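PDB 4JGW: Ral guanine nucleotide dissociation stimulator-like 2 from Mus musculus, which probably acts as a guanine nucleotide exchange factor for small G proteins and, as a putative Ras or Rap effector, binds GTP-bound Rap1A and H-Ras in vitro. Local coordinates for residues P195-V198 and L199-L202; V399-D402 and A403-D407; F416-R419 and R420-A424. All blocks are in the same frame, centred on the assembly; numbering follows the deposited sequence.

Contact 1 of 3, residues P195-V198 and L199-L202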
loop_
_atom_site.group_PDB
_atom_site.type_symbol
_atom_site.label_atom_id
_atom_site.label_comp_id
_atom_site.label_asym_id
_atom_site.label_seq_id
_atom_site.Cartn_x
_atom_site.Cartn_y
_atom_site.Cartn_z
ATOM N N PRO A 195 -10.394 17.189 -24.188
ATOM C CA PRO A 195 -9.980 17.368 -22.796
ATOM C C PRO A 195 -10.707 18.521 -22.099
ATOM O O PRO A 195 -10.933 18.458 -20.889
ATOM C CB PRO A 195 -8.476 17.654 -22.905
ATOM C CG PRO A 195 -8.268 18.126 -24.305
ATOM C CD PRO A 195 -9.270 17.383 -25.125
ATOM N N THR A 196 -11.088 19.546 -22.864
ATOM C CA THR A 196 -11.803 20.708 -22.323
ATOM C C THR A 196 -13.265 20.403 -21.947
ATOM O O THR A 196 -13.952 21.255 -21.385
ATOM C CB THR A 196 -11.744 21.939 -23.277
ATOM O OG1 THR A 196 -12.579 21.720 -24.421
ATOM C CG2 THR A 196 -10.314 22.217 -23.736
ATOM N N ASP A 197 -13.725 19.189 -22.252
ATOM C CA ASP A 197 -15.081 18.751 -21.902
ATOM C C ASP A 197 -15.273 18.474 -20.411
ATOM O O ASP A 197 -16.367 18.103 -19.981
ATOM C CB ASP A 197 -15.494 17.520 -22.719
ATOM C CG ASP A 197 -16.106 17.880 -24.065
ATOM O OD1 ASP A 197 -16.395 19.072 -24.309
ATOM O OD2 ASP A 197 -16.308 16.956 -24.879
ATOM N N VAL A 198 -14.208 18.653 -19.629
ATOM C CA VAL A 198 -14.297 18.609 -18.167
ATOM C C VAL A 198 -15.356 19.606 -17.672
ATOM O O VAL A 198 -15.991 19.387 -16.638
ATOM C CB VAL A 198 -12.911 18.865 -17.494
ATOM C CG1 VAL A 198 -12.385 20.264 -17.805
ATOM C CG2 VAL A 198 -12.978 18.633 -15.987
ATOM N N LEU A 199 -15.550 20.675 -18.446
ATOM C CA LEU A 199 -16.527 21.727 -18.154
ATOM C C LEU A 199 -17.975 21.256 -18.276
ATOM O O LEU A 199 -18.868 21.823 -17.651
ATOM C CB LEU A 199 -16.302 22.928 -19.084
ATOM C CG LEU A 199 -14.994 23.721 -18.987
ATOM C CD1 LEU A 199 -14.868 24.679 -20.160
ATOM C CD2 LEU A 199 -14.878 24.476 -17.662
ATOM N N VAL A 200 -18.193 20.220 -19.084
ATOM C CA VAL A 200 -19.530 19.694 -19.388
ATOM C C VAL A 200 -20.160 18.910 -18.224
ATOM O O VAL A 200 -21.388 18.799 -18.133
ATOM C CB VAL A 200 -19.502 18.843 -20.695
ATOM C CG1 VAL A 200 -20.746 17.975 -20.843
ATOM C CG2 VAL A 200 -19.340 19.749 -21.912
ATOM N N PHE A 201 -19.320 18.378 -17.340
ATOM C CA PHE A 201 -19.797 17.615 -16.186
ATOM C C PHE A 201 -19.712 18.437 -14.905
ATOM O O PHE A 201 -18.915 19.365 -14.811
ATOM C CB PHE A 201 -18.996 16.321 -16.023
ATOM C CG PHE A 201 -18.902 15.497 -17.277
ATOM C CD1 PHE A 201 -17.718 15.459 -18.008
ATOM C CD2 PHE A 201 -19.993 14.757 -17.726
ATOM C CE1 PHE A 201 -17.619 14.699 -19.167
ATOM C CE2 PHE A 201 -19.907 13.990 -18.883
ATOM C CZ PHE A 201 -18.718 13.961 -19.609
ATOM N N LEU A 202 -20.540 18.093 -13.924
ATOM C CA LEU A 202 -20.489 18.741 -12.618
ATOM C C LEU A 202 -19.254 18.282 -11.843
ATOM O O LEU A 202 -18.847 17.122 -11.944
ATOM C CB LEU A 202 -21.779 18.475 -11.830
ATOM C CG LEU A 202 -23.030 19.236 -12.293
ATOM C CD1 LEU A 202 -24.304 18.554 -11.811
ATOM C CD2 LEU A 202 -23.002 20.696 -11.846
#

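Contact 2 of 3, residues V399-D402 and A403-D407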
loop_
_atom_site.group_PDB
_atom_site.type_symbol
_atom_site.label_atom_id
_atom_site.label_comp_id
_atom_site.label_asym_id
_atom_site.label_seq_id
_atom_site.Cartn_x
_atom_site.Cartn_y
_atom_site.Cartn_z
ATOM N N VAL A 399 10.871 3.697 1.100
ATOM C CA VAL A 399 12.194 3.852 0.492
ATOM C C VAL A 399 13.197 4.391 1.523
ATOM O O VAL A 399 14.324 3.895 1.601
ATOM C CB VAL A 399 12.157 4.720 -0.805
ATOM C CG1 VAL A 399 13.554 5.151 -1.225
ATOM C CG2 VAL A 399 11.499 3.954 -1.943
ATOM N N MET A 400 12.778 5.385 2.314
ATOM C CA MET A 400 13.596 5.916 3.418
ATOM C C MET A 400 14.009 4.804 4.373
ATOM O O MET A 400 15.183 4.682 4.726
ATOM C CB MET A 400 12.847 6.985 4.229
ATOM C CG MET A 400 12.559 8.321 3.550
ATOM S SD MET A 400 13.839 8.964 2.457
ATOM C CE MET A 400 13.062 8.578 0.891
ATOM N N LEU A 401 13.029 4.003 4.786
ATOM C CA LEU A 401 13.236 2.929 5.755
ATOM C C LEU A 401 14.170 1.845 5.220
ATOM O O LEU A 401 15.029 1.345 5.949
ATOM C CB LEU A 401 11.886 2.328 6.165
ATOM C CG LEU A 401 11.817 1.257 7.256
ATOM C CD1 LEU A 401 12.337 1.772 8.600
ATOM C CD2 LEU A 401 10.383 0.776 7.385
ATOM N N ASP A 402 13.998 1.497 3.945
ATOM C CA ASP A 402 14.847 0.508 3.285
ATOM C C ASP A 402 16.306 0.969 3.203
ATOM O O ASP A 402 17.222 0.173 3.402
ATOM C CB ASP A 402 14.309 0.175 1.890
ATOM C CG ASP A 402 15.132 -0.886 1.181
ATOM O OD1 ASP A 402 15.406 -1.943 1.790
ATOM O OD2 ASP A 402 15.502 -0.664 0.009
ATOM N N ALA A 403 16.506 2.253 2.912
ATOM C CA ALA A 403 17.845 2.845 2.859
ATOM C C ALA A 403 18.486 2.955 4.244
ATOM O O ALA A 403 19.697 2.774 4.390
ATOM C CB ALA A 403 17.797 4.211 2.184
ATOM N N ALA A 404 17.667 3.239 5.253
ATOM C CA ALA A 404 18.153 3.470 6.613
ATOM C C ALA A 404 18.489 2.188 7.375
ATOM O O ALA A 404 19.389 2.182 8.217
ATOM C CB ALA A 404 17.149 4.308 7.401
ATOM N N SER A 405 17.768 1.110 7.077
ATOM C CA SER A 405 17.902 -0.139 7.823
ATOM C C SER A 405 18.560 -1.242 7.000
ATOM O O SER A 405 18.288 -1.388 5.807
ATOM C CB SER A 405 16.537 -0.606 8.330
ATOM O OG SER A 405 15.908 0.400 9.104
ATOM N N LYS A 406 19.417 -2.016 7.659
ATOM C CA LYS A 406 20.135 -3.118 7.020
ATOM C C LYS A 406 19.240 -4.344 6.880
ATOM O O LYS A 406 18.442 -4.641 7.772
ATOM C CB LYS A 406 21.389 -3.477 7.827
ATOM C CG LYS A 406 22.391 -2.337 7.978
ATOM C CD LYS A 406 23.493 -2.684 8.968
ATOM C CE LYS A 406 24.525 -1.568 9.048
ATOM N NZ LYS A 406 25.606 -1.868 10.026
ATOM N N ASP A 407 19.373 -5.043 5.755
ATOM C CA ASP A 407 18.644 -6.285 5.515
ATOM C C ASP A 407 19.133 -7.384 6.453
ATOM O O ASP A 407 18.338 -8.040 7.130
ATOM C CB ASP A 407 18.806 -6.735 4.059
ATOM C CG ASP A 407 18.008 -5.884 3.083
ATOM O OD1 ASP A 407 17.073 -5.172 3.512
ATOM O OD2 ASP A 407 18.316 -5.936 1.873
#

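Contact 3 of 3, residues F416-R419 and R420-A424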
loop_
_atom_site.group_PDB
_atom_site.type_symbol
_atom_site.label_atom_id
_atom_site.label_comp_id
_atom_site.label_asym_id
_atom_site.label_seq_id
_atom_site.Cartn_x
_atom_site.Cartn_y
_atom_site.Cartn_z
ATOM N N PHE A 416 15.219 -8.517 11.616
ATOM C CA PHE A 416 13.758 -8.534 11.627
ATOM C C PHE A 416 13.131 -7.230 12.115
ATOM O O PHE A 416 11.988 -6.932 11.774
ATOM C CB PHE A 416 13.208 -9.736 12.402
ATOM C CG PHE A 416 11.813 -10.128 11.991
ATOM C CD1 PHE A 416 11.605 -10.928 10.871
ATOM C CD2 PHE A 416 10.706 -9.687 12.715
ATOM C CE1 PHE A 416 10.317 -11.290 10.480
ATOM C CE2 PHE A 416 9.417 -10.039 12.332
ATOM C CZ PHE A 416 9.220 -10.846 11.213
ATOM N N ASP A 417 13.885 -6.455 12.898
ATOM C CA ASP A 417 13.461 -5.116 13.312
ATOM C C ASP A 417 13.003 -4.290 12.110
ATOM O O ASP A 417 11.967 -3.624 12.167
ATOM C CB ASP A 417 14.592 -4.386 14.043
ATOM C CG ASP A 417 14.801 -4.889 15.464
ATOM O OD1 ASP A 417 14.033 -5.763 15.921
ATOM O OD2 ASP A 417 15.738 -4.403 16.127
ATOM N N LYS A 418 13.777 -4.353 11.029
ATOM C CA LYS A 418 13.437 -3.689 9.770
ATOM C C LYS A 418 12.046 -4.101 9.286
ATOM O O LYS A 418 11.259 -3.257 8.852
ATOM C CB LYS A 418 14.491 -4.009 8.698
ATOM C CG LYS A 418 14.210 -3.386 7.334
ATOM C CD LYS A 418 15.388 -3.537 6.385
ATOM C CE LYS A 418 15.111 -2.808 5.076
ATOM N NZ LYS A 418 16.334 -2.637 4.245
ATOM N N ARG A 419 11.754 -5.396 9.379
ATOM C CA ARG A 419 10.493 -5.958 8.886
ATOM C C ARG A 419 9.290 -5.551 9.738
ATOM O O ARG A 419 8.175 -5.428 9.224
ATOM C CB ARG A 419 10.583 -7.485 8.767
ATOM C CG ARG A 419 11.770 -7.994 7.948
ATOM C CD ARG A 419 11.819 -7.363 6.561
ATOM N NE ARG A 419 13.124 -7.524 5.924
ATOM C CZ ARG A 419 13.511 -6.887 4.821
ATOM N NH1 ARG A 419 12.698 -6.029 4.217
ATOM N NH2 ARG A 419 14.717 -7.104 4.320
ATOM N N ARG A 420 9.524 -5.348 11.035
ATOM C CA ARG A 420 8.487 -4.868 11.949
ATOM C C ARG A 420 8.099 -3.435 11.616
ATOM O O ARG A 420 6.914 -3.089 11.609
ATOM C CB ARG A 420 8.964 -4.945 13.401
ATOM C CG ARG A 420 8.991 -6.343 13.973
ATOM C CD ARG A 420 9.425 -6.345 15.431
ATOM N NE ARG A 420 9.842 -7.686 15.825
ATOM C CZ ARG A 420 9.040 -8.609 16.342
ATOM N NH1 ARG A 420 7.756 -8.341 16.567
ATOM N NH2 ARG A 420 9.529 -9.804 16.642
ATOM N N LYS A 421 9.113 -2.611 11.351
ATOM C CA LYS A 421 8.925 -1.211 10.982
ATOM C C LYS A 421 8.228 -1.101 9.629
ATOM O O LYS A 421 7.438 -0.184 9.401
ATOM C CB LYS A 421 10.270 -0.480 10.946
ATOM C CG LYS A 421 10.988 -0.416 12.287
ATOM C CD LYS A 421 12.315 0.316 12.168
ATOM C CE LYS A 421 13.148 0.155 13.434
ATOM N NZ LYS A 421 14.344 1.042 13.421
ATOM N N GLU A 422 8.522 -2.048 8.742
ATOM C CA GLU A 422 7.842 -2.143 7.457
ATOM C C GLU A 422 6.374 -2.534 7.635
ATOM O O GLU A 422 5.489 -1.906 7.050
ATOM C CB GLU A 422 8.569 -3.117 6.528
ATOM C CG GLU A 422 9.812 -2.509 5.886
ATOM C CD GLU A 422 10.603 -3.488 5.044
ATOM O OE1 GLU A 422 10.519 -4.708 5.288
ATOM O OE2 GLU A 422 11.322 -3.033 4.132
ATOM N N PHE A 423 6.123 -3.550 8.459
ATOM C CA PHE A 423 4.754 -3.983 8.753
ATOM C C PHE A 423 3.908 -2.868 9.373
ATOM O O PHE A 423 2.736 -2.731 9.042
ATOM C CB PHE A 423 4.734 -5.238 9.638
ATOM C CG PHE A 423 3.342 -5.719 9.979
ATOM C CD1 PHE A 423 2.553 -6.353 9.020
ATOM C CD2 PHE A 423 2.820 -5.529 11.255
ATOM C CE1 PHE A 423 1.270 -6.789 9.329
ATOM C CE2 PHE A 423 1.537 -5.967 11.580
ATOM C CZ PHE A 423 0.758 -6.597 10.616
ATOM N N ALA A 424 4.508 -2.075 10.261
ATOM C CA ALA A 424 3.831 -0.923 10.864
ATOM C C ALA A 424 3.200 -0.029 9.797
ATOM O O ALA A 424 2.026 0.336 9.896
ATOM C CB ALA A 424 4.801 -0.120 11.738
HETATM O O HOH W 1 12.481 -7.950 15.174
#

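Contact 1 of 3, residues P195-V198 and L199-L202
D197 and V200 meet through backbone and side chain in a short 3-10 turn that leads into helix 203-219 of the CDC25-homology fold, with L202 at the N-cap position of that helix. The evidence for the 3-10 turn is the i to i+3 bonding. V200 N donates to D197 O over 2.9 Å with an N-H...O angle of 150°. The approach to the acceptor is bent, since the N-H arrives from above the carbonyl plane, 64° out of it. One residue earlier the equivalent bond, from L199 N to T196 O, is straight but long at 3.4 Å and counts as weak.

Carbon-to-oxygen contacts follow the same spacing. V200 lies alongside D197 and points the same way, which sets V200 CG2 3.9 Å from D197 OD1. The carbonyl of D197 also receives the ring of F201, whose CD1 stands 3.6 Å from D197 O in an oblique approach, so a single backbone oxygen meets both residues. L199 turns its branch point over the preceding turn, with CG 3.6 Å from T196 O. Apolar side chains meet only loosely, V198 CG1 lying 4.5 Å from L199 CG.

V198 points away from the following residues and into the fold, where it packs on L290 and W294 of helix 284-303, W450 of helix 445-453 and L206 of helix 203-219. F201 lies against L206 and I447, while its carbonyl oxygen takes a hydrogen bond from K293.

Steric evidence at V198 is equally local. Its CG1 sits between the backbone N and the carbonyl carbon (chi1 63°), the more hindered place for a valine methyl in a helical turn. That rotation brings V198 CG1 to 3.3 Å from L199 N.

Contact 2 of 3, residues V399-D402 and A403-D407
The C-terminal turn of helix 392-404, in the CDC25-homology fold, joins L401 to S405 and brings D402 near D407 as the chain leaves the helix. Alpha-helical i to i+4 bonding persists to this point. A403 N donates to V399 O at 3.0 Å, and A404 N to M400 O at 2.9 Å. In the last such bond S405 N reaches L401 O, also at 3.0 Å, although S405 is itself the first residue with non-helical phi and psi.

L401 O is consequently held twice by the same residue. Besides the backbone N-H it takes a weak bond from the serine hydroxyl, S405 OG lying 3.4 Å away. The hydroxyl reaches back because S405 OG is on the side of its own backbone N, opposite the carbonyl carbon (chi1 -56°). L401 carries its branch anti to the backbone N (chi1 -175°), so that CD1 comes within 3.9 Å of S405 OG. The L401 side chain also packs on K421, E422 and I425 of helix 416-436.

Across the helix end the contact becomes one of charge, between D402 on the last turn and D407 beyond it. D402 and D407 have their carboxylate planes turned 26° from each other, and two acidic oxygens approach without a bond between them. K418 of helix 416-436 bridges the pair: its NZ forms salt bridges with OD1 of both aspartates and also donates to S405 O, which would be expected to offset the clustered negative charge. R419 supplies a second positive partner to D407. Backbone bonding of D407 with N415 continues the link toward that next helix. The measured separation between the carboxylates is 4.0 Å, from D402 OD1 to D407 OD1.

Contact 3 of 3, residues F416-R419 and R420-A424
R419 NH1 donates to E422 OE1 at 2.8 Å, an i to i+3 salt bridge on the first turns of helix 416-436 in the CDC25-homology fold. The two side chains run alongside and point the same way. The carboxylate oxygen is met on its syn side, with the donor somewhat out of the carboxylate plane and the two flat groups turned 46° apart. A bend at chi2 of R419 (-54°) curls the chain back, bringing CD to 3.2 Å from the same E422 OE1. K418 CD lies over one face of the guanidinium.

A second polar link is made through water. The water lies 2.8 Å from D417 OD1, to which it can donate, and accepts from R420 NE at 2.7 Å; the direct separation from D417 OD1 to R420 NE is 4.6 Å. The terminal guanidinium nitrogens of R420 find partners elsewhere in the chain: NH1 forms a salt bridge with D72, and NH2 a hydrogen bond with L51 O of strand 46-54. F416, whose ring meets that of F75, and R420 thus join the helix to the N-terminal Ras-GEF region.

Beneath these groups i to i+4 bonds run along the backbone: R420 N donates to F416 O at 3.0 Å and F423 N to R419 O at 2.9 Å.

F416 and R420 cross at about a right angle, their ring and guanidinium planes 74° apart. R420 NE sits at the ring edge, in its plane, 3.8 Å from F416 CD2, while F416 CE2 lies over one guanidinium face, offset toward the rim.

How the contacts relate
Contact 1 is remote from the others, its centre about 44 Å from that of contact 2 and about 45 Å from that of contact 3, on the opposite side of the chain's centre. Contacts 2 and 3 are neighbours with centres about 10 Å apart, and they touch where helix 392-404 meets helix 416-436. Contacts 1 and 2 lie at the surface, whereas contact 3 is partly buried. Chemistry follows place: contact 1 has one sound and one weak 3-10 backbone bond, with its apolar side chains packed on neighbouring helices, contact 2 presents acidic groups at a helix end, and contact 3 contributes basic groups toward both that end and the N-terminal Ras-GEF region.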